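Local coordinates for putative translational inhibitor protein (Yersinia pestis, PDB 5V4D), which is of unknown function but belongs to the Rid (YjgF-like) family and probably, like its relatives, deaminates reactive enamines or imines, at residues K10-A15 against I60-L65; S20-I23 against I28-A31; I79-I84 against S88-I93. One frame throughout, in Å; residues are numbered along the deposited sequence.

Contact 1. Residues K10-A15 against I60-L65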
loop_
_atom_site.group_PDB
_atom_site.type_symbol
_atom_site.label_atom_id
_atom_site.label_comp_id
_atom_site.label_asym_id
_atom_site.label_seq_id
_atom_site.Cartn_x
_atom_site.Cartn_y
_atom_site.Cartn_z
ATOM N N LYS A 10 12.406 20.870 6.896
ATOM C CA LYS A 10 11.974 21.146 8.257
ATOM C C LYS A 10 10.496 21.527 8.345
ATOM O O LYS A 10 9.961 21.616 9.466
ATOM C CB LYS A 10 12.836 22.274 8.880
ATOM C CG LYS A 10 14.277 21.872 9.201
ATOM C CD LYS A 10 14.332 20.572 9.999
ATOM C CE LYS A 10 15.578 20.486 10.876
ATOM N NZ LYS A 10 16.833 20.662 10.095
ATOM N N ASN A 11 9.816 21.774 7.220
ATOM C CA ASN A 11 8.386 22.061 7.267
ATOM C C ASN A 11 7.496 20.827 7.315
ATOM O O ASN A 11 6.269 20.973 7.397
ATOM C CB ASN A 11 7.997 22.937 6.080
ATOM C CG ASN A 11 8.615 24.317 6.195
ATOM O OD1 ASN A 11 8.721 24.865 7.305
ATOM N ND2 ASN A 11 9.071 24.843 5.091
ATOM N N ALA A 12 8.053 19.621 7.280
ATOM C CA ALA A 12 7.317 18.415 7.626
ATOM C C ALA A 12 7.981 17.787 8.836
ATOM O O ALA A 12 9.142 18.077 9.131
ATOM C CB ALA A 12 7.289 17.396 6.469
ATOM N N PRO A 13 7.283 16.899 9.548
ATOM C CA PRO A 13 7.852 16.303 10.764
ATOM C C PRO A 13 9.181 15.624 10.498
ATOM O O PRO A 13 9.339 14.906 9.506
ATOM C CB PRO A 13 6.790 15.270 11.163
ATOM C CG PRO A 13 5.514 15.863 10.713
ATOM C CD PRO A 13 5.868 16.510 9.368
ATOM N N SER A 14 10.128 15.809 11.426
ATOM C CA SER A 14 11.354 15.031 11.342
ATOM C C SER A 14 11.042 13.545 11.459
ATOM O O SER A 14 10.168 13.139 12.226
ATOM C CB SER A 14 12.324 15.440 12.446
ATOM O OG SER A 14 12.539 16.834 12.384
ATOM N N ALA A 15 11.772 12.735 10.715
ATOM C CA ALA A 15 11.554 11.290 10.777
ATOM C C ALA A 15 11.785 10.761 12.202
ATOM O O ALA A 15 12.845 11.000 12.800
ATOM C CB ALA A 15 12.465 10.589 9.770
ATOM N N ILE A 60 1.919 16.688 4.180
ATOM C CA ILE A 60 2.096 16.215 2.804
ATOM C C ILE A 60 2.441 17.370 1.877
ATOM O O ILE A 60 3.358 17.267 1.072
ATOM C CB ILE A 60 0.830 15.488 2.313
ATOM C CG1 ILE A 60 0.672 14.143 3.039
ATOM C CG2 ILE A 60 0.845 15.330 0.754
ATOM C CD1 ILE A 60 -0.767 13.514 2.880
ATOM N N ASP A 61 1.708 18.475 1.972
ATOM C CA ASP A 61 1.987 19.602 1.092
ATOM C C ASP A 61 3.436 20.061 1.234
ATOM O O ASP A 61 4.100 20.360 0.236
ATOM C CB ASP A 61 1.006 20.736 1.402
ATOM C CG ASP A 61 0.901 21.706 0.263
ATOM O OD1 ASP A 61 0.288 21.311 -0.744
ATOM O OD2 ASP A 61 1.363 22.865 0.407
ATOM N N ALA A 62 3.947 20.132 2.472
ATOM C CA ALA A 62 5.336 20.557 2.671
ATOM C C ALA A 62 6.322 19.643 1.947
ATOM O O ALA A 62 7.350 20.116 1.419
ATOM C CB ALA A 62 5.677 20.604 4.168
ATOM N N VAL A 63 6.064 18.330 1.967
ATOM C CA VAL A 63 6.936 17.379 1.301
ATOM C C VAL A 63 6.888 17.583 -0.207
ATOM O O VAL A 63 7.929 17.655 -0.868
ATOM C CB VAL A 63 6.528 15.951 1.695
ATOM C CG1 VAL A 63 7.285 14.919 0.815
ATOM C CG2 VAL A 63 6.806 15.777 3.167
ATOM N N LEU A 64 5.685 17.778 -0.756
ATOM C CA LEU A 64 5.552 18.028 -2.187
ATOM C C LEU A 64 6.327 19.281 -2.587
ATOM O O LEU A 64 7.060 19.276 -3.580
ATOM C CB LEU A 64 4.083 18.213 -2.538
ATOM C CG LEU A 64 3.197 17.008 -2.257
ATOM C CD1 LEU A 64 1.745 17.377 -2.612
ATOM C CD2 LEU A 64 3.704 15.776 -3.019
ATOM N N LEU A 65 6.147 20.374 -1.833
ATOM C CA LEU A 65 6.819 21.637 -2.183
ATOM C C LEU A 65 8.327 21.481 -2.171
ATOM O O LEU A 65 9.011 22.010 -3.053
ATOM C CB LEU A 65 6.398 22.741 -1.221
ATOM C CG LEU A 65 4.919 23.137 -1.316
ATOM C CD1 LEU A 65 4.588 24.267 -0.345
ATOM C CD2 LEU A 65 4.550 23.531 -2.720
#
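Asn11 and Ala12 lay a turn of loop against Ala62 and Val63 on one side of helix 49-66; the closest CA pair, Asn11 CA and Ala62 CA, is 5.7 Å apart. Most of the touching is done by methyl groups. Ala62 CB points toward the loop and meets the backbone of Asn11: it lies 3.3 Å from Asn11 O and 3.6 Å from Asn11 C. The same methyl stands 3.8 Å from Asn11 CB, the side-chain atom of that asparagine which reaches the helix. Ala12 CB settles beside this spot, 3.7 Å from Val63 CG2. Val63 holds CG1 anti to its own N (chi1 170°), which leaves CG2 next to that N and turned to the loop. In the fold, the join sets the loop between strands 5-7 and 22-25 on the long helix 49-66, which covers the mixed sheet; Ile60, about one turn back from Val63 and turned from the loop, packs on Ile122 and Val124 of strand 120-127. No hydrogen bond crosses between 10-15 and 60-65, and polar links of both segments lead outside the pairing. The loop is tied by Asn11 N to Thr9 OG1 and by Pro13 O to Gln21 NE2, while Asp61 OD1 on the helix bonds to Tyr97 OH.

Contact 2. Residues S20-I23 against I28-A31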
loop_
_atom_site.group_PDB
_atom_site.type_symbol
_atom_site.label_atom_id
_atom_site.label_comp_id
_atom_site.label_asym_id
_atom_site.label_seq_id
_atom_site.Cartn_x
_atom_site.Cartn_y
_atom_site.Cartn_z
ATOM N N SER A 20 13.085 8.078 5.232
ATOM C CA SER A 20 13.133 9.414 4.669
ATOM C C SER A 20 11.720 9.965 4.512
ATOM O O SER A 20 10.785 9.200 4.266
ATOM C CB SER A 20 13.807 9.387 3.302
ATOM O OG SER A 20 15.174 8.964 3.411
ATOM N N GLN A 21 11.569 11.290 4.630
ATOM C CA GLN A 21 10.241 11.888 4.384
ATOM C C GLN A 21 9.694 11.499 3.013
ATOM O O GLN A 21 8.492 11.194 2.866
ATOM C CB GLN A 21 10.305 13.408 4.520
ATOM C CG GLN A 21 10.686 13.891 5.929
ATOM C CD GLN A 21 10.926 15.388 5.970
ATOM O OE1 GLN A 21 11.385 15.951 4.983
ATOM N NE2 GLN A 21 10.638 16.042 7.119
ATOM N N ALA A 22 10.546 11.514 1.995
ATOM C CA ALA A 22 10.127 11.004 0.699
ATOM C C ALA A 22 11.371 10.660 -0.098
ATOM O O ALA A 22 12.482 11.101 0.232
ATOM C CB ALA A 22 9.287 12.014 -0.046
ATOM N N ILE A 23 11.173 9.818 -1.114
ATOM C CA ILE A 23 12.229 9.409 -2.042
ATOM C C ILE A 23 11.713 9.678 -3.446
ATOM O O ILE A 23 10.573 9.323 -3.758
ATOM C CB ILE A 23 12.565 7.909 -1.898
ATOM C CG1 ILE A 23 13.253 7.614 -0.569
ATOM C CG2 ILE A 23 13.426 7.415 -3.110
ATOM C CD1 ILE A 23 14.616 8.268 -0.428
ATOM N N ILE A 28 8.905 9.409 -10.019
ATOM C CA ILE A 28 7.867 9.224 -9.009
ATOM C C ILE A 28 8.388 9.662 -7.646
ATOM O O ILE A 28 9.498 9.281 -7.253
ATOM C CB ILE A 28 7.410 7.758 -8.914
ATOM C CG1 ILE A 28 6.866 7.268 -10.263
ATOM C CG2 ILE A 28 6.414 7.598 -7.749
ATOM C CD1 ILE A 28 5.547 7.877 -10.605
ATOM N N LEU A 29 7.583 10.452 -6.925
ATOM C CA LEU A 29 7.845 10.790 -5.534
ATOM C C LEU A 29 7.088 9.824 -4.628
ATOM O O LEU A 29 5.851 9.765 -4.670
ATOM C CB LEU A 29 7.394 12.222 -5.251
ATOM C CG LEU A 29 7.504 12.689 -3.811
ATOM C CD1 LEU A 29 8.917 12.598 -3.410
ATOM C CD2 LEU A 29 7.042 14.135 -3.686
ATOM N N TYR A 30 7.824 9.066 -3.822
ATOM C CA TYR A 30 7.227 8.125 -2.881
ATOM C C TYR A 30 7.287 8.792 -1.516
ATOM O O TYR A 30 8.373 8.917 -0.954
ATOM C CB TYR A 30 7.995 6.804 -2.845
ATOM C CG TYR A 30 8.018 6.033 -4.140
ATOM C CD1 TYR A 30 7.075 5.012 -4.387
ATOM C CD2 TYR A 30 8.969 6.319 -5.126
ATOM C CE1 TYR A 30 7.087 4.314 -5.578
ATOM C CE2 TYR A 30 8.982 5.603 -6.323
ATOM C CZ TYR A 30 8.049 4.620 -6.543
ATOM O OH TYR A 30 8.101 3.935 -7.746
ATOM N N ALA A 31 6.139 9.244 -0.985
ATOM C CA ALA A 31 6.130 9.902 0.317
ATOM C C ALA A 31 5.918 8.877 1.422
ATOM O O ALA A 31 5.124 7.959 1.255
ATOM C CB ALA A 31 5.004 10.937 0.402
#
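Ile23 and Tyr30 face each other as an antiparallel hydrogen-bonded pair. Ile23 N gives to Tyr30 O at 2.9 Å, with the donor tilted 25° from the carbonyl plane; Tyr30 N returns a straighter bond to Ile23 O, 2.8 Å long with 174° at the hydrogen. The side chain of Tyr30 then runs on beside this second bond. Its CB sits 3.7 Å from Ile23 O, and chi1 of -62° sets CG beside its own N, which leaves the ring edge-on to the same oxygen. CD2 is 3.7 Å from Ile23 O, which lies in the ring plane at that edge. Farther out, CE2 and CZ pass beneath Ile28 CG2, which covers one face at 3.5 Å from the plane, near the rim, and OH continues just beyond that methyl. The Tyr30 side chain also packs on Ile125 and on Val75 of a second subunit, and that subunit's Phe103 rests against Ile23. On the other face of the sheet Ala22 and Ala31 make the neighbouring non-hydrogen-bonded pair, 4.2 Å between Ala22 CA and Ala31 CA. Tyr30 O takes a further CA-H...O contact there, 3.2 Å from Ala22 CA. Leu29 CD1 closes on Ala22 CB too, but Leu29 has two conformers and the exact approach is doubtful. The whole is a beta hairpin of strands 22-25 and 28-31, inserted between strand 5-7 and strand 120-127 in the mixed sheet of the YjgF-like fold, the Ala22 and Leu29 face turned to helix 49-66 and the Ile23 and Tyr30 face to a neighbouring subunit of the three-chain assembly.

Contact 3. Residues I79-I84 against S88-I93. With CA (calcium ion), chain H.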
loop_
_atom_site.group_PDB
_atom_site.type_symbol
_atom_site.label_atom_id
_atom_site.label_comp_id
_atom_site.label_asym_id
_atom_site.label_seq_id
_atom_site.Cartn_x
_atom_site.Cartn_y
_atom_site.Cartn_z
ATOM N N ILE A 79 -5.434 5.947 2.671
ATOM C CA ILE A 79 -5.834 6.477 3.967
ATOM C C ILE A 79 -5.940 5.316 4.951
ATOM O O ILE A 79 -6.779 4.420 4.773
ATOM C CB ILE A 79 -7.171 7.222 3.849
ATOM C CG1 ILE A 79 -7.023 8.402 2.886
ATOM C CG2 ILE A 79 -7.657 7.715 5.256
ATOM C CD1 ILE A 79 -8.367 9.156 2.651
ATOM N N PHE A 80 -5.149 5.395 6.021
ATOM C CA PHE A 80 -5.216 4.455 7.153
ATOM C C PHE A 80 -5.909 5.203 8.276
ATOM O O PHE A 80 -5.435 6.261 8.711
ATOM C CB PHE A 80 -3.817 4.000 7.585
ATOM C CG PHE A 80 -2.988 3.358 6.482
ATOM C CD1 PHE A 80 -3.214 2.059 6.061
ATOM C CD2 PHE A 80 -1.935 4.045 5.944
ATOM C CE1 PHE A 80 -2.374 1.464 5.085
ATOM C CE2 PHE A 80 -1.121 3.435 4.964
ATOM C CZ PHE A 80 -1.348 2.192 4.561
ATOM N N ILE A 81 -7.077 4.714 8.707
ATOM C CA ILE A 81 -7.789 5.378 9.790
ATOM C C ILE A 81 -8.103 4.361 10.871
ATOM O O ILE A 81 -8.331 3.184 10.595
ATOM C CB ILE A 81 -9.082 6.092 9.330
ATOM C CG1 ILE A 81 -9.932 5.227 8.403
ATOM C CG2 ILE A 81 -8.741 7.412 8.680
ATOM C CD1 ILE A 81 -11.314 5.818 8.186
ATOM N N THR A 82 -8.132 4.831 12.115
ATOM C CA THR A 82 -8.392 3.902 13.214
ATOM C C THR A 82 -9.883 3.637 13.428
ATOM O O THR A 82 -10.228 2.704 14.161
ATOM C CB THR A 82 -7.774 4.388 14.532
ATOM O OG1 THR A 82 -8.314 5.670 14.927
ATOM C CG2 THR A 82 -6.240 4.445 14.452
ATOM N N ASN A 83 -10.764 4.404 12.785
ATOM C CA ASN A 83 -12.207 4.238 12.970
ATOM C C ASN A 83 -12.836 4.573 11.627
ATOM O O ASN A 83 -12.784 5.732 11.190
ATOM C CB ASN A 83 -12.726 5.160 14.065
ATOM C CG ASN A 83 -14.226 4.996 14.314
ATOM O OD1 ASN A 83 -14.949 4.380 13.557
ATOM N ND2 ASN A 83 -14.689 5.575 15.415
ATOM N N ILE A 84 -13.376 3.562 10.968
ATOM C CA ILE A 84 -13.983 3.727 9.635
ATOM C C ILE A 84 -15.097 4.759 9.667
ATOM O O ILE A 84 -15.387 5.391 8.645
ATOM C CB ILE A 84 -14.469 2.346 9.108
ATOM C CG1 ILE A 84 -14.676 2.343 7.602
ATOM C CG2 ILE A 84 -15.781 1.891 9.729
ATOM C CD1 ILE A 84 -13.353 2.478 6.823
ATOM N N SER A 88 -16.005 10.011 6.749
ATOM C CA SER A 88 -16.650 11.180 6.149
ATOM C C SER A 88 -15.971 12.476 6.568
ATOM O O SER A 88 -15.758 13.373 5.737
ATOM C CB SER A 88 -18.119 11.204 6.516
ATOM O OG SER A 88 -18.735 10.177 5.750
ATOM N N GLN A 89 -15.617 12.597 7.852
ATOM C CA GLN A 89 -14.942 13.810 8.293
ATOM C C GLN A 89 -13.577 13.953 7.636
ATOM O O GLN A 89 -13.163 15.069 7.306
ATOM C CB GLN A 89 -14.789 13.819 9.806
ATOM C CG GLN A 89 -16.117 14.174 10.466
ATOM C CD GLN A 89 -16.083 13.858 11.944
ATOM O OE1 GLN A 89 -16.265 12.682 12.357
ATOM N NE2 GLN A 89 -15.835 14.874 12.755
ATOM N N VAL A 90 -12.863 12.835 7.434
ATOM C CA VAL A 90 -11.607 12.908 6.689
ATOM C C VAL A 90 -11.874 13.364 5.269
ATOM O O VAL A 90 -11.194 14.264 4.762
ATOM C CB VAL A 90 -10.882 11.549 6.706
ATOM C CG1 VAL A 90 -9.697 11.531 5.714
ATOM C CG2 VAL A 90 -10.403 11.235 8.170
ATOM N N ASN A 91 -12.833 12.710 4.598
ATOM C CA ASN A 91 -13.156 13.030 3.198
ATOM C C ASN A 91 -13.519 14.496 3.028
ATOM O O ASN A 91 -13.157 15.121 2.018
ATOM C CB ASN A 91 -14.327 12.153 2.713
ATOM C CG ASN A 91 -13.911 10.735 2.428
ATOM O OD1 ASN A 91 -12.758 10.493 2.152
ATOM N ND2 ASN A 91 -14.858 9.790 2.493
ATOM N N ASP A 92 -14.288 15.046 3.980
ATOM C CA ASP A 92 -14.764 16.423 3.833
ATOM C C ASP A 92 -13.591 17.389 3.719
ATOM O O ASP A 92 -13.654 18.365 2.950
ATOM C CB ASP A 92 -15.649 16.774 5.024
ATOM C CG ASP A 92 -16.654 17.852 4.711
ATOM O OD1 ASP A 92 -16.663 18.411 3.559
ATOM O OD2 ASP A 92 -17.418 18.129 5.658
ATOM N N ILE A 93 -12.514 17.138 4.467
ATOM C CA ILE A 93 -11.337 18.016 4.437
ATOM C C ILE A 93 -10.372 17.645 3.310
ATOM O O ILE A 93 -9.742 18.508 2.683
ATOM C CB ILE A 93 -10.661 17.950 5.815
ATOM C CG1 ILE A 93 -11.600 18.535 6.890
ATOM C CG2 ILE A 93 -9.250 18.650 5.804
ATOM C CD1 ILE A 93 -11.171 18.196 8.330
HETATM CA CA CA H . -15.460 20.008 2.359
HETATM O O HOH W 1 -14.838 20.914 4.483
#
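Val90 reaches from helix 87-98 to strand 74-81 with both of its methyls, each taken up by a different isoleucine. Toward Ile79 the approach is tip to tip: Ile79 CD1 comes within 4.1 Å of Val90 CG1. Ile79 sends CG1 to the side of its backbone N (chi1 -61°) and runs on extended through chi2, which carries the terminal methyl out to the helix. Ile81 meets the other branch differently. Ile81 and Val90 lie alongside, pointing opposite ways, with Ile81 CG2 and Val90 CG2 4.2 Å apart; Ile81 has a second conformer, so the detail is less certain than for Ile79. Two residues apart on the strand, the isoleucines point to the same face of the sheet and straddle the valine. Ile49 and Thr53 of helix 49-66 also touch Val90, which therefore sits where both helices meet the sheet. The pairing belongs to the beta-alpha-beta unit of strand 74-81, helix 87-98 and strand 105-110, whose outer strand adds Thr108 against both isoleucines. Two residues along the helix, Asp92 turns outward to a calcium ion. Its CG is swung away from its backbone N (chi1 -154°), bringing OD1 round to the ion at 2.3 Å while Asp92 O binds it at 2.5 Å; a water at 2.4 Å and Asp96 share the site. The chemistry is thus split by side: within the contact there are methyl groups at ordinary van der Waals range and no hydrogen bond, so burial of apolar surface holds helix to strand, whereas the calcium ion is held by Asp92 on another side of the helix, apart from this apolar contact.

How the contacts relate
From the N terminus, contact 1 opens first, at 10-15, and closes with 60-65 on helix 49-66, a loop of 44 intervening residues. Contact 2, a short hairpin closure, is nested inside it. The two also touch in space: the methyl Val63 CG1 packs on Ala22 CB and Leu64 on Leu29, so the helix lies on the hairpin as well as on the loop. Contact 3 follows in series, after the chain has left that helix, closing the short connection 85-87 and tying strand 74-81 to helix 87-98; its nearest atoms are about 8 Å from contact 1 and about 9 Å from contact 2. Contacts 2 and 3 reach the same sheet on opposite sides of the chain's centre.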